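Local atomic coordinates of trans-4-hydroxy-L-proline dehydratase (Clostridioides difficile 70-100-2010, PDB entry 6VXC), a protein that catalyses the dehydration of trans-4-hydroxy-L-proline to (S)-1-pyrroline-5-carboxylate as a glycyl radical enzyme in anaerobic hydroxyproline breakdown. Residues 23-28 with 330-335; 30-35 with 85-90; 440-445 with 563-568; 460-465 with 547-552. One frame throughout, in Å; residues are numbered along the deposited sequence.

Contact 1: residues 23-28 with 330-335; sequences RGTFER and LLECLW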
loop_
_atom_site.group_PDB
_atom_site.type_symbol
_atom_site.label_atom_id
_atom_site.label_comp_id
_atom_site.label_asym_id
_atom_site.label_seq_id
_atom_site.Cartn_x
_atom_site.Cartn_y
_atom_site.Cartn_z
ATOM N N ARG A 23 22.068 16.106 1.866
ATOM C CA ARG A 23 21.811 14.934 1.070
ATOM C C ARG A 23 21.464 15.293 -0.366
ATOM O O ARG A 23 20.829 16.248 -0.616
ATOM C CB ARG A 23 20.799 14.015 1.737
ATOM C CG ARG A 23 21.335 13.267 2.916
ATOM C CD ARG A 23 20.308 12.345 3.558
ATOM N NE ARG A 23 20.881 11.582 4.637
ATOM C CZ ARG A 23 21.590 10.492 4.499
ATOM N NH1 ARG A 23 21.830 9.990 3.330
ATOM N NH2 ARG A 23 22.070 9.916 5.549
ATOM N N GLY A 24 21.885 14.449 -1.280
ATOM C CA GLY A 24 21.759 14.713 -2.709
ATOM C C GLY A 24 23.169 14.645 -3.265
ATOM O O GLY A 24 24.115 15.160 -2.678
ATOM N N THR A 25 23.323 13.941 -4.387
ATOM C CA THR A 25 24.651 13.757 -4.969
ATOM C C THR A 25 25.141 15.019 -5.669
ATOM O O THR A 25 26.346 15.273 -5.708
ATOM C CB THR A 25 24.621 12.574 -5.945
ATOM O OG1 THR A 25 24.186 11.403 -5.252
ATOM C CG2 THR A 25 25.994 12.298 -6.553
ATOM N N PHE A 26 24.232 15.846 -6.169
ATOM C CA PHE A 26 24.588 17.035 -6.917
ATOM C C PHE A 26 23.946 18.259 -6.290
ATOM O O PHE A 26 22.969 18.163 -5.538
ATOM C CB PHE A 26 24.183 16.886 -8.389
ATOM C CG PHE A 26 24.660 15.612 -8.983
ATOM C CD1 PHE A 26 25.962 15.506 -9.459
ATOM C CD2 PHE A 26 23.847 14.492 -8.999
ATOM C CE1 PHE A 26 26.431 14.321 -9.984
ATOM C CE2 PHE A 26 24.301 13.300 -9.525
ATOM C CZ PHE A 26 25.606 13.213 -10.021
ATOM N N GLU A 27 24.525 19.416 -6.604
ATOM C CA GLU A 27 23.972 20.656 -6.081
ATOM C C GLU A 27 22.497 20.790 -6.438
ATOM O O GLU A 27 21.687 21.203 -5.603
ATOM C CB GLU A 27 24.748 21.852 -6.640
ATOM C CG GLU A 27 26.185 21.950 -6.185
ATOM C CD GLU A 27 26.299 22.087 -4.678
ATOM O OE1 GLU A 27 25.729 23.051 -4.122
ATOM O OE2 GLU A 27 26.932 21.220 -4.041
ATOM N N ARG A 28 22.121 20.414 -7.657
ATOM C CA ARG A 28 20.713 20.480 -8.045
ATOM C C ARG A 28 19.829 19.671 -7.101
ATOM O O ARG A 28 18.851 20.191 -6.551
ATOM C CB ARG A 28 20.535 19.990 -9.482
ATOM C CG ARG A 28 19.083 20.014 -9.976
ATOM C CD ARG A 28 18.909 19.142 -11.213
ATOM N NE ARG A 28 19.786 19.528 -12.318
ATOM C CZ ARG A 28 19.598 20.576 -13.114
ATOM N NH1 ARG A 28 20.471 20.829 -14.084
ATOM N NH2 ARG A 28 18.542 21.365 -12.961
ATOM N N LEU A 330 18.879 12.192 -12.558
ATOM C CA LEU A 330 17.475 12.159 -12.957
ATOM C C LEU A 330 16.645 11.333 -11.979
ATOM O O LEU A 330 15.512 11.697 -11.663
ATOM C CB LEU A 330 17.341 11.629 -14.384
ATOM C CG LEU A 330 17.779 12.630 -15.451
ATOM C CD1 LEU A 330 18.004 11.967 -16.800
ATOM C CD2 LEU A 330 16.756 13.748 -15.569
ATOM N N LEU A 331 17.196 10.224 -11.484
ATOM C CA LEU A 331 16.474 9.412 -10.511
ATOM C C LEU A 331 16.372 10.099 -9.158
ATOM O O LEU A 331 15.367 9.939 -8.465
ATOM C CB LEU A 331 17.136 8.042 -10.361
ATOM C CG LEU A 331 16.844 7.112 -11.533
ATOM C CD1 LEU A 331 17.614 5.827 -11.421
ATOM C CD2 LEU A 331 15.336 6.841 -11.623
ATOM N N GLU A 332 17.394 10.856 -8.755
ATOM C CA GLU A 332 17.264 11.640 -7.530
ATOM C C GLU A 332 16.170 12.680 -7.679
ATOM O O GLU A 332 15.408 12.927 -6.741
ATOM C CB GLU A 332 18.607 12.287 -7.153
ATOM C CG GLU A 332 19.593 11.252 -6.588
ATOM C CD GLU A 332 20.960 11.797 -6.136
ATOM O OE1 GLU A 332 21.181 13.033 -6.124
ATOM O OE2 GLU A 332 21.817 10.950 -5.788
ATOM N N CYS A 333 16.050 13.268 -8.867
ATOM C CA CYS A 333 14.926 14.158 -9.133
ATOM C C CYS A 333 13.601 13.422 -8.991
ATOM O O CYS A 333 12.674 13.922 -8.350
ATOM C CB CYS A 333 15.053 14.776 -10.531
ATOM S SG CYS A 333 16.348 16.022 -10.734
ATOM N N LEU A 334 13.494 12.237 -9.600
ATOM C CA LEU A 334 12.293 11.411 -9.480
ATOM C C LEU A 334 11.951 11.118 -8.021
ATOM O O LEU A 334 10.790 11.231 -7.610
ATOM C CB LEU A 334 12.477 10.105 -10.251
ATOM C CG LEU A 334 11.220 9.219 -10.242
ATOM C CD1 LEU A 334 10.010 9.991 -10.785
ATOM C CD2 LEU A 334 11.436 7.941 -11.025
ATOM N N TRP A 335 12.952 10.713 -7.231
ATOM C CA TRP A 335 12.726 10.418 -5.819
ATOM C C TRP A 335 12.084 11.601 -5.111
ATOM O O TRP A 335 11.108 11.444 -4.363
ATOM C CB TRP A 335 14.052 10.040 -5.143
ATOM C CG TRP A 335 14.186 8.563 -4.844
ATOM C CD1 TRP A 335 14.433 8.002 -3.641
ATOM C CD2 TRP A 335 14.037 7.476 -5.768
ATOM N NE1 TRP A 335 14.459 6.635 -3.744
ATOM C CE2 TRP A 335 14.223 6.285 -5.041
ATOM C CE3 TRP A 335 13.790 7.395 -7.141
ATOM C CZ2 TRP A 335 14.165 5.028 -5.633
ATOM C CZ3 TRP A 335 13.719 6.137 -7.734
ATOM C CH2 TRP A 335 13.912 4.975 -6.982
#
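Glu332 reaches out of its helix and takes hold of Thr25 with both carboxylate oxygens. From a CB directed at 23-28, CG lies anti to the carbonyl carbon (chi1 -74°) and the chain then runs extended, which carries the carboxylate across to Thr25. Glu332 CD comes to 3.4 Å from Thr25 OG1. Beyond it the two oxygens divide the work: Glu332 OE1 accepts Thr25 N at 2.9 Å in a nearly straight bond (164°), met on the syn side and 19° out of the carboxylate plane, while OE2 accepts from Thr25 OG1. The modelled separation of Thr25 OG1 and Glu332 OE2, 2.5 Å, is very short, and its exact value is doubtful. Thr29 OG1 also bonds OE1 and Gln328 NE2 bonds OE2, so each oxygen of this buried group has two partners, which fixes its rotation. Thr25 CG2 rests 3.5 Å above one face of the Phe26 ring, near its rim. A looser touch joins Arg28 CD to Cys333 SG at 4.1 Å, the guanidinium itself pairing with Glu329 and Asp257. The contact thus ties the lead-in to helix 27-38, with Phe26 at its N-cap, to helix 324-339, while Val386 and Met390 of helix 378-390 pack on Glu332.

Contact 2: residues 30-35 with 85-90; sequences KKLREE and DGELIV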
loop_
_atom_site.group_PDB
_atom_site.type_symbol
_atom_site.label_atom_id
_atom_site.label_comp_id
_atom_site.label_asym_id
_atom_site.label_seq_id
_atom_site.Cartn_x
_atom_site.Cartn_y
_atom_site.Cartn_z
ATOM N N LYS A 30 20.446 18.338 -4.140
ATOM C CA LYS A 30 20.477 18.826 -2.762
ATOM C C LYS A 30 19.432 19.916 -2.540
ATOM O O LYS A 30 18.751 19.936 -1.510
ATOM C CB LYS A 30 21.863 19.374 -2.424
ATOM C CG LYS A 30 23.008 18.383 -2.443
ATOM C CD LYS A 30 24.326 19.133 -2.275
ATOM C CE LYS A 30 25.549 18.232 -2.392
ATOM N NZ LYS A 30 25.666 17.222 -1.336
ATOM N N LYS A 31 19.326 20.850 -3.486
ATOM C CA LYS A 31 18.356 21.941 -3.418
ATOM C C LYS A 31 16.924 21.428 -3.541
ATOM O O LYS A 31 16.031 21.856 -2.797
ATOM C CB LYS A 31 18.664 22.956 -4.528
ATOM C CG LYS A 31 17.612 24.055 -4.719
ATOM C CD LYS A 31 18.052 25.137 -5.727
ATOM C CE LYS A 31 18.240 24.580 -7.135
ATOM N NZ LYS A 31 18.610 25.642 -8.134
ATOM N N LEU A 32 16.682 20.537 -4.503
ATOM C CA LEU A 32 15.351 19.964 -4.662
ATOM C C LEU A 32 14.938 19.181 -3.421
ATOM O O LEU A 32 13.783 19.253 -2.994
ATOM C CB LEU A 32 15.295 19.086 -5.912
ATOM C CG LEU A 32 15.308 19.803 -7.277
ATOM C CD1 LEU A 32 15.586 18.839 -8.433
ATOM C CD2 LEU A 32 13.999 20.562 -7.513
ATOM N N ARG A 33 15.875 18.448 -2.808
ATOM C CA ARG A 33 15.529 17.690 -1.609
ATOM C C ARG A 33 15.175 18.615 -0.454
ATOM O O ARG A 33 14.223 18.348 0.290
ATOM C CB ARG A 33 16.675 16.756 -1.205
ATOM C CG ARG A 33 16.335 15.828 -0.033
ATOM C CD ARG A 33 17.553 15.102 0.506
ATOM N NE ARG A 33 17.177 14.063 1.463
ATOM C CZ ARG A 33 16.933 14.279 2.754
ATOM N NH1 ARG A 33 17.022 15.507 3.251
ATOM N NH2 ARG A 33 16.594 13.261 3.546
ATOM N N GLU A 34 15.933 19.702 -0.280
ATOM C CA GLU A 34 15.666 20.616 0.827
ATOM C C GLU A 34 14.306 21.301 0.664
ATOM O O GLU A 34 13.602 21.531 1.651
ATOM C CB GLU A 34 16.809 21.634 0.943
ATOM C CG GLU A 34 16.770 22.550 2.154
ATOM C CD GLU A 34 17.124 21.853 3.486
ATOM O OE1 GLU A 34 17.590 20.692 3.489
ATOM O OE2 GLU A 34 16.927 22.484 4.545
ATOM N N GLU A 35 13.929 21.659 -0.564
ATOM C CA GLU A 35 12.576 22.162 -0.794
ATOM C C GLU A 35 11.533 21.129 -0.376
ATOM O O GLU A 35 10.529 21.461 0.264
ATOM C CB GLU A 35 12.391 22.524 -2.264
ATOM C CG GLU A 35 11.020 23.122 -2.563
ATOM C CD GLU A 35 10.837 23.458 -4.031
ATOM O OE1 GLU A 35 11.192 22.624 -4.889
ATOM O OE2 GLU A 35 10.382 24.574 -4.334
ATOM N N ASP A 85 12.144 25.334 -8.822
ATOM C CA ASP A 85 13.486 25.780 -9.165
ATOM C C ASP A 85 14.468 24.611 -9.184
ATOM O O ASP A 85 14.665 23.933 -8.172
ATOM C CB ASP A 85 13.950 26.856 -8.188
ATOM C CG ASP A 85 15.289 27.440 -8.573
ATOM O OD1 ASP A 85 15.373 28.032 -9.673
ATOM O OD2 ASP A 85 16.251 27.309 -7.789
ATOM N N GLY A 86 15.088 24.385 -10.336
ATOM C CA GLY A 86 16.073 23.348 -10.500
ATOM C C GLY A 86 15.546 22.032 -11.024
ATOM O O GLY A 86 16.345 21.129 -11.285
ATOM N N GLU A 87 14.241 21.905 -11.237
ATOM C CA GLU A 87 13.697 20.630 -11.673
ATOM C C GLU A 87 14.202 20.244 -13.053
ATOM O O GLU A 87 14.444 21.089 -13.915
ATOM C CB GLU A 87 12.173 20.662 -11.669
ATOM C CG GLU A 87 11.607 20.520 -10.274
ATOM C CD GLU A 87 10.099 20.402 -10.257
ATOM O OE1 GLU A 87 9.431 20.928 -11.178
ATOM O OE2 GLU A 87 9.587 19.762 -9.308
ATOM N N LEU A 88 14.381 18.944 -13.235
ATOM C CA LEU A 88 14.510 18.313 -14.536
ATOM C C LEU A 88 13.283 17.496 -14.914
ATOM O O LEU A 88 12.979 17.378 -16.100
ATOM C CB LEU A 88 15.753 17.411 -14.571
ATOM C CG LEU A 88 17.148 18.058 -14.479
ATOM C CD1 LEU A 88 18.254 17.012 -14.391
ATOM C CD2 LEU A 88 17.401 18.971 -15.674
ATOM N N ILE A 89 12.579 16.940 -13.925
ATOM C CA ILE A 89 11.301 16.251 -14.106
ATOM C C ILE A 89 10.217 17.125 -13.495
ATOM O O ILE A 89 10.343 17.539 -12.341
ATOM C CB ILE A 89 11.312 14.864 -13.431
ATOM C CG1 ILE A 89 12.450 14.008 -13.976
ATOM C CG2 ILE A 89 9.941 14.151 -13.592
ATOM C CD1 ILE A 89 12.355 13.747 -15.461
ATOM N N VAL A 90 9.126 17.358 -14.235
ATOM C CA VAL A 90 8.099 18.307 -13.811
ATOM C C VAL A 90 6.757 17.602 -13.645
ATOM O O VAL A 90 6.477 16.570 -14.271
ATOM C CB VAL A 90 7.949 19.493 -14.795
ATOM C CG1 VAL A 90 9.264 20.271 -14.923
ATOM C CG2 VAL A 90 7.453 18.995 -16.139
HETATM O O HOH W 1 13.755 23.711 -5.659
HETATM O O HOH W 2 10.739 26.448 -6.315
#
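Lys31 and Asp85 cross at about a right angle, and their salt bridge, Lys31 NZ to Asp85 OD2 at 2.9 Å, is made from above the carboxylate, with the nitrogen 48° out of its plane. The lysine begins with CG anti to the backbone N (chi1 171°) and bends at chi3, which brings Lys31 CE alongside as well, 3.4 Å from Asp85 OD2. The next residue, Leu32, splits its two methyls over the loop: Leu32 CD2 meets Asp85 O at 3.5 Å and CD1 meets Gly86 O at 3.7 Å. Leu32 CD2 also lies 3.7 Å from Glu87 CG, the two side chains again perpendicular, with the Glu87 carboxylate turned to Lys337. Gly86 CA lies 4.2 Å from Lys31 NZ, and its positive phi of 94° suits glycine. At the next helical turn Glu35 meets the loop through water: one molecule links its OE2 to Asp85 N, another donates to Asp85 O and, weakly, to OE1. Helix 27-38 is thereby fastened to the loop between helix 64-78 and strand 99-101 by the two methyls of Leu32, flanked by a salt bridge and two waters. Since Lys31 and Asp85 are exposed, solvent probably screens their ion pair, and the enclosed Leu32 contacts supply the apolar part.

Contact 3: residues 440-445 with 563-568; sequences GKTIED and ARYNTR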
loop_
_atom_site.group_PDB
_atom_site.type_symbol
_atom_site.label_atom_id
_atom_site.label_comp_id
_atom_site.label_asym_id
_atom_site.label_seq_id
_atom_site.Cartn_x
_atom_site.Cartn_y
_atom_site.Cartn_z
ATOM N N GLY A 440 -3.129 -18.325 -11.095
ATOM C CA GLY A 440 -3.538 -18.451 -12.483
ATOM C C GLY A 440 -2.753 -17.630 -13.495
ATOM O O GLY A 440 -3.102 -17.654 -14.675
ATOM N N LYS A 441 -1.734 -16.882 -13.086
ATOM C CA LYS A 441 -0.905 -16.162 -14.045
ATOM C C LYS A 441 -0.027 -17.137 -14.827
ATOM O O LYS A 441 0.504 -18.102 -14.268
ATOM C CB LYS A 441 -0.019 -15.140 -13.324
ATOM C CG LYS A 441 -0.666 -13.852 -12.897
ATOM C CD LYS A 441 -1.607 -14.031 -11.712
ATOM C CE LYS A 441 -2.152 -12.674 -11.245
ATOM N NZ LYS A 441 -3.108 -12.813 -10.114
ATOM N N THR A 442 0.142 -16.873 -16.123
ATOM C CA THR A 442 1.116 -17.632 -16.900
ATOM C C THR A 442 2.544 -17.294 -16.439
ATOM O O THR A 442 2.799 -16.235 -15.857
ATOM C CB THR A 442 0.946 -17.340 -18.398
ATOM O OG1 THR A 442 1.268 -15.967 -18.657
ATOM C CG2 THR A 442 -0.492 -17.618 -18.851
ATOM N N ILE A 443 3.486 -18.209 -16.701
ATOM C CA ILE A 443 4.873 -17.927 -16.312
ATOM C C ILE A 443 5.376 -16.687 -17.040
ATOM O O ILE A 443 6.108 -15.867 -16.471
ATOM C CB ILE A 443 5.792 -19.143 -16.553
ATOM C CG1 ILE A 443 7.229 -18.838 -16.116
ATOM C CG2 ILE A 443 5.834 -19.538 -17.999
ATOM C CD1 ILE A 443 7.399 -18.594 -14.632
ATOM N N GLU A 444 4.957 -16.503 -18.294
ATOM C CA GLU A 444 5.376 -15.313 -19.023
ATOM C C GLU A 444 4.926 -14.042 -18.313
ATOM O O GLU A 444 5.695 -13.084 -18.189
ATOM C CB GLU A 444 4.826 -15.306 -20.448
ATOM C CG GLU A 444 5.186 -13.994 -21.155
ATOM C CD GLU A 444 4.968 -13.997 -22.652
ATOM O OE1 GLU A 444 4.189 -14.841 -23.141
ATOM O OE2 GLU A 444 5.601 -13.154 -23.345
ATOM N N ASP A 445 3.682 -14.016 -17.844
ATOM C CA ASP A 445 3.183 -12.837 -17.151
ATOM C C ASP A 445 3.749 -12.737 -15.740
ATOM O O ASP A 445 4.028 -11.635 -15.261
ATOM C CB ASP A 445 1.646 -12.846 -17.127
ATOM C CG ASP A 445 1.025 -12.588 -18.507
ATOM O OD1 ASP A 445 1.742 -12.098 -19.412
ATOM O OD2 ASP A 445 -0.191 -12.847 -18.678
ATOM N N ALA A 563 -8.876 -5.619 -16.698
ATOM C CA ALA A 563 -7.545 -6.189 -16.528
ATOM C C ALA A 563 -7.531 -7.666 -16.916
ATOM O O ALA A 563 -8.536 -8.373 -16.793
ATOM C CB ALA A 563 -7.091 -6.041 -15.078
ATOM N N ARG A 564 -6.366 -8.140 -17.374
ATOM C CA ARG A 564 -6.243 -9.558 -17.710
ATOM C C ARG A 564 -6.534 -10.438 -16.499
ATOM O O ARG A 564 -7.140 -11.502 -16.629
ATOM C CB ARG A 564 -4.849 -9.876 -18.262
ATOM C CG ARG A 564 -4.644 -11.348 -18.645
ATOM C CD ARG A 564 -3.296 -11.549 -19.366
ATOM N NE ARG A 564 -3.203 -10.704 -20.553
ATOM C CZ ARG A 564 -2.118 -10.544 -21.312
ATOM N NH1 ARG A 564 -0.980 -11.174 -21.020
ATOM N NH2 ARG A 564 -2.174 -9.737 -22.367
ATOM N N TYR A 565 -6.073 -10.029 -15.329
ATOM C CA TYR A 565 -6.275 -10.778 -14.101
ATOM C C TYR A 565 -7.019 -9.915 -13.094
ATOM O O TYR A 565 -6.783 -8.710 -13.004
ATOM C CB TYR A 565 -4.937 -11.242 -13.507
ATOM C CG TYR A 565 -4.062 -12.027 -14.472
ATOM C CD1 TYR A 565 -4.317 -13.375 -14.746
ATOM C CD2 TYR A 565 -2.975 -11.429 -15.084
ATOM C CE1 TYR A 565 -3.520 -14.089 -15.600
ATOM C CE2 TYR A 565 -2.167 -12.130 -15.962
ATOM C CZ TYR A 565 -2.439 -13.463 -16.215
ATOM O OH TYR A 565 -1.634 -14.174 -17.065
ATOM N N ASN A 566 -7.893 -10.547 -12.318
ATOM C CA ASN A 566 -8.702 -9.836 -11.341
ATOM C C ASN A 566 -8.762 -10.644 -10.057
ATOM O O ASN A 566 -9.192 -11.801 -10.050
ATOM C CB ASN A 566 -10.105 -9.543 -11.888
ATOM C CG ASN A 566 -10.072 -8.529 -13.010
ATOM O OD1 ASN A 566 -10.100 -7.324 -12.771
ATOM N ND2 ASN A 566 -9.962 -9.010 -14.240
ATOM N N THR A 567 -8.262 -10.044 -8.993
ATOM C CA THR A 567 -8.295 -10.628 -7.666
ATOM C C THR A 567 -8.694 -9.553 -6.667
ATOM O O THR A 567 -8.527 -8.361 -6.912
ATOM C CB THR A 567 -6.928 -11.233 -7.275
ATOM O OG1 THR A 567 -5.929 -10.222 -7.390
ATOM C CG2 THR A 567 -6.553 -12.397 -8.182
ATOM N N ARG A 568 -9.220 -10.001 -5.529
ATOM C CA ARG A 568 -9.562 -9.157 -4.395
ATOM C C ARG A 568 -9.056 -9.833 -3.129
ATOM O O ARG A 568 -9.068 -11.063 -3.027
ATOM C CB ARG A 568 -11.083 -8.931 -4.282
ATOM C CG ARG A 568 -11.557 -7.620 -4.902
ATOM C CD ARG A 568 -13.074 -7.473 -4.957
ATOM N NE ARG A 568 -13.471 -6.106 -4.638
ATOM C CZ ARG A 568 -13.236 -5.060 -5.426
ATOM N NH1 ARG A 568 -12.592 -5.222 -6.572
ATOM N NH2 ARG A 568 -13.642 -3.857 -5.067
#
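Apolar contact centres on the Tyr565 ring, over whose face Lys441 lays its aliphatic chain. Lys441 CG stands 3.7 Å from the Tyr565 ring centroid, only 9° off the normal, a CH-pi contact; a bend at chi2 (73°) carries Lys441 CE on over Tyr565 CG at 3.8 Å. Arg564 CG covers the opposite face nearer the rim. Lys441 NZ goes on to Glu463. Tyr565 begins strand 565-573, which lies between 463-472 and 657-661 in a parallel sheet, probably part of the barrel of glycyl radical enzymes. Among the polar bonds, Asp445 OD2 takes two: Tyr565 OH on its anti lone pair at 2.5 Å, and Arg564 NH1 on the syn side at 3.0 Å, a salt bridge close to the guanidinium plane. Arg564 NE pairs with Asp550. Thr442 N adds a weak bond to Tyr565 OH at 3.4 Å. A helix cap lies beside these bonds: Thr442 OG1, at the N-cap of helix 443-446, accepts Asp445 N at 3.2 Å.

Contact 4: residues 460-465 with 547-552; sequences FGKEAY and IVDDCI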
loop_
_atom_site.group_PDB
_atom_site.type_symbol
_atom_site.label_atom_id
_atom_site.label_comp_id
_atom_site.label_asym_id
_atom_site.label_seq_id
_atom_site.Cartn_x
_atom_site.Cartn_y
_atom_site.Cartn_z
ATOM N N PHE A 460 2.183 -6.805 -12.614
ATOM C CA PHE A 460 2.260 -5.365 -12.891
ATOM C C PHE A 460 1.756 -5.024 -14.285
ATOM O O PHE A 460 2.198 -5.603 -15.271
ATOM C CB PHE A 460 3.714 -4.892 -12.745
ATOM C CG PHE A 460 4.278 -5.032 -11.355
ATOM C CD1 PHE A 460 3.450 -5.250 -10.261
ATOM C CD2 PHE A 460 5.655 -4.932 -11.145
ATOM C CE1 PHE A 460 3.979 -5.363 -8.974
ATOM C CE2 PHE A 460 6.188 -5.044 -9.871
ATOM C CZ PHE A 460 5.356 -5.255 -8.786
ATOM N N GLY A 461 0.839 -4.073 -14.367
ATOM C CA GLY A 461 0.287 -3.650 -15.641
ATOM C C GLY A 461 -0.727 -4.589 -16.266
ATOM O O GLY A 461 -1.191 -4.311 -17.370
ATOM N N LYS A 462 -1.079 -5.697 -15.613
ATOM C CA LYS A 462 -2.016 -6.644 -16.207
ATOM C C LYS A 462 -3.085 -7.120 -15.219
ATOM O O LYS A 462 -3.839 -8.045 -15.543
ATOM C CB LYS A 462 -1.279 -7.860 -16.757
ATOM C CG LYS A 462 -0.241 -7.592 -17.832
ATOM C CD LYS A 462 0.548 -8.863 -18.117
ATOM C CE LYS A 462 1.291 -8.809 -19.456
ATOM N NZ LYS A 462 1.969 -7.519 -19.651
ATOM N N GLU A 463 -3.168 -6.530 -14.030
ATOM C CA GLU A 463 -4.007 -7.075 -12.976
ATOM C C GLU A 463 -4.651 -5.948 -12.195
ATOM O O GLU A 463 -4.019 -4.927 -11.916
ATOM C CB GLU A 463 -3.188 -7.985 -12.021
ATOM C CG GLU A 463 -4.015 -8.598 -10.905
ATOM C CD GLU A 463 -3.250 -9.613 -10.061
ATOM O OE1 GLU A 463 -2.000 -9.678 -10.167
ATOM O OE2 GLU A 463 -3.904 -10.352 -9.289
ATOM N N ALA A 464 -5.915 -6.137 -11.852
ATOM C CA ALA A 464 -6.542 -5.413 -10.760
ATOM C C ALA A 464 -6.519 -6.339 -9.552
ATOM O O ALA A 464 -7.184 -7.380 -9.543
ATOM C CB ALA A 464 -7.963 -4.994 -11.122
ATOM N N TYR A 465 -5.734 -5.981 -8.546
ATOM C CA TYR A 465 -5.633 -6.776 -7.321
ATOM C C TYR A 465 -5.938 -5.820 -6.179
ATOM O O TYR A 465 -5.077 -5.052 -5.749
ATOM C CB TYR A 465 -4.269 -7.485 -7.179
ATOM C CG TYR A 465 -2.983 -6.666 -7.312
ATOM C CD1 TYR A 465 -2.619 -6.099 -8.527
ATOM C CD2 TYR A 465 -2.083 -6.558 -6.244
ATOM C CE1 TYR A 465 -1.422 -5.374 -8.663
ATOM C CE2 TYR A 465 -0.897 -5.855 -6.370
ATOM C CZ TYR A 465 -0.567 -5.264 -7.579
ATOM O OH TYR A 465 0.620 -4.558 -7.691
ATOM N N ILE A 547 -3.683 1.991 -20.031
ATOM C CA ILE A 547 -2.339 1.456 -19.882
ATOM C C ILE A 547 -2.314 0.103 -19.173
ATOM O O ILE A 547 -1.250 -0.354 -18.783
ATOM C CB ILE A 547 -1.419 2.457 -19.156
ATOM C CG1 ILE A 547 -2.001 2.781 -17.785
ATOM C CG2 ILE A 547 -1.180 3.702 -20.024
ATOM C CD1 ILE A 547 -1.064 3.556 -16.881
ATOM N N VAL A 548 -3.459 -0.502 -18.985
ATOM C CA VAL A 548 -3.532 -1.765 -18.338
ATOM C C VAL A 548 -4.035 -2.864 -19.256
ATOM O O VAL A 548 -5.135 -2.796 -19.764
ATOM C CB VAL A 548 -4.435 -1.735 -17.092
ATOM C CG1 VAL A 548 -4.714 -3.143 -16.631
ATOM C CG2 VAL A 548 -3.901 -0.870 -15.992
ATOM N N ASP A 549 -3.220 -3.887 -19.410
ATOM C CA ASP A 549 -3.595 -5.019 -20.192
ATOM C C ASP A 549 -4.869 -5.709 -19.791
ATOM O O ASP A 549 -5.077 -6.185 -18.726
ATOM C CB ASP A 549 -2.521 -6.050 -20.392
ATOM C CG ASP A 549 -1.452 -5.604 -21.336
ATOM O OD1 ASP A 549 -1.709 -4.799 -22.187
ATOM O OD2 ASP A 549 -0.377 -6.104 -21.203
ATOM N N ASP A 550 -5.481 -5.711 -20.942
ATOM C CA ASP A 550 -6.606 -6.041 -21.683
ATOM C C ASP A 550 -7.732 -5.042 -21.780
ATOM O O ASP A 550 -8.623 -5.318 -22.495
ATOM C CB ASP A 550 -6.856 -7.518 -21.977
ATOM C CG ASP A 550 -5.607 -8.373 -21.893
ATOM O OD1 ASP A 550 -4.557 -7.999 -22.347
ATOM O OD2 ASP A 550 -5.712 -9.424 -21.332
ATOM N N CYS A 551 -7.601 -3.844 -21.186
ATOM C CA CYS A 551 -8.814 -3.032 -21.169
ATOM C C CYS A 551 -9.210 -2.593 -22.576
ATOM O O CYS A 551 -10.383 -2.692 -22.953
ATOM C CB CYS A 551 -8.630 -1.816 -20.252
ATOM S SG CYS A 551 -8.347 -2.252 -18.504
ATOM N N ILE A 552 -8.244 -2.120 -23.374
ATOM C CA ILE A 552 -8.562 -1.659 -24.730
ATOM C C ILE A 552 -9.079 -2.815 -25.579
ATOM O O ILE A 552 -10.140 -2.719 -26.209
ATOM C CB ILE A 552 -7.337 -0.967 -25.373
ATOM C CG1 ILE A 552 -7.045 0.370 -24.681
ATOM C CG2 ILE A 552 -7.515 -0.793 -26.881
ATOM C CD1 ILE A 552 -5.748 1.060 -25.122
#
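Lys462 lies alongside Asp549, the two side chains pointing the same way, with Lys462 CG 3.8 Å from Asp549 CB. The lysine stays extended through chi3 and bends only at chi4 (45°), which turns its nitrogen onto the aspartate. The resulting salt bridge, Lys462 NZ to Asp549 OD2, spans 3.1 Å and meets the oxygen nearly along its C-O axis. Lys462 CE lies 3.6 Å from Asp549 OD2, so the carboxylate rests against the methylenes as well as the charge. Beside this pair the backbones join. Asp549 N donates to Gly461 O at 2.9 Å. Val548 CA lies 3.6 Å from Gly461 O as a CA-H...O contact, and Val548 CG1 is 3.8 Å from that oxygen, so one carbonyl is met by an N-H and by the valine. Gly461 has a positive phi, which favours glycine. Across from it, Val548 to Cys551 form a type II turn leading into helix 551-554, with Cys551 N bonded to Val548 O. The loop before strand 463-472 is thus pinned to the turn, while Arg564 N bonds Asp549 O and so draws in the start of strand 565-573. Chemically, the contact rests on a main-chain bond in a buried setting beside an ion pair; with Lys462 and Asp549 only partly exposed, their opposite charges probably stabilise one another.

From the N terminus, contact 1 joins residues 23-28 to helix 324-339 and closes a loop of about 300 residues. Contact 2, on the same helix 27-38, closes a much shorter loop at 85-90 that lies wholly within it, and the two touch through Arg28 NH2 and Gly86 O. Together they gather the N-terminal helix, the 85-90 loop and helix 324-339. Further along, contact 3 closes from 440-445 to 563-568, and contact 4, from 460-465 to 547-552, is enclosed by it. This second pair, centres 9 Å apart, meets at neighbouring strands 463-472 and 565-573. The two pairs follow in series without crossing, contacts 1 and 3 having centres about 36 Å apart.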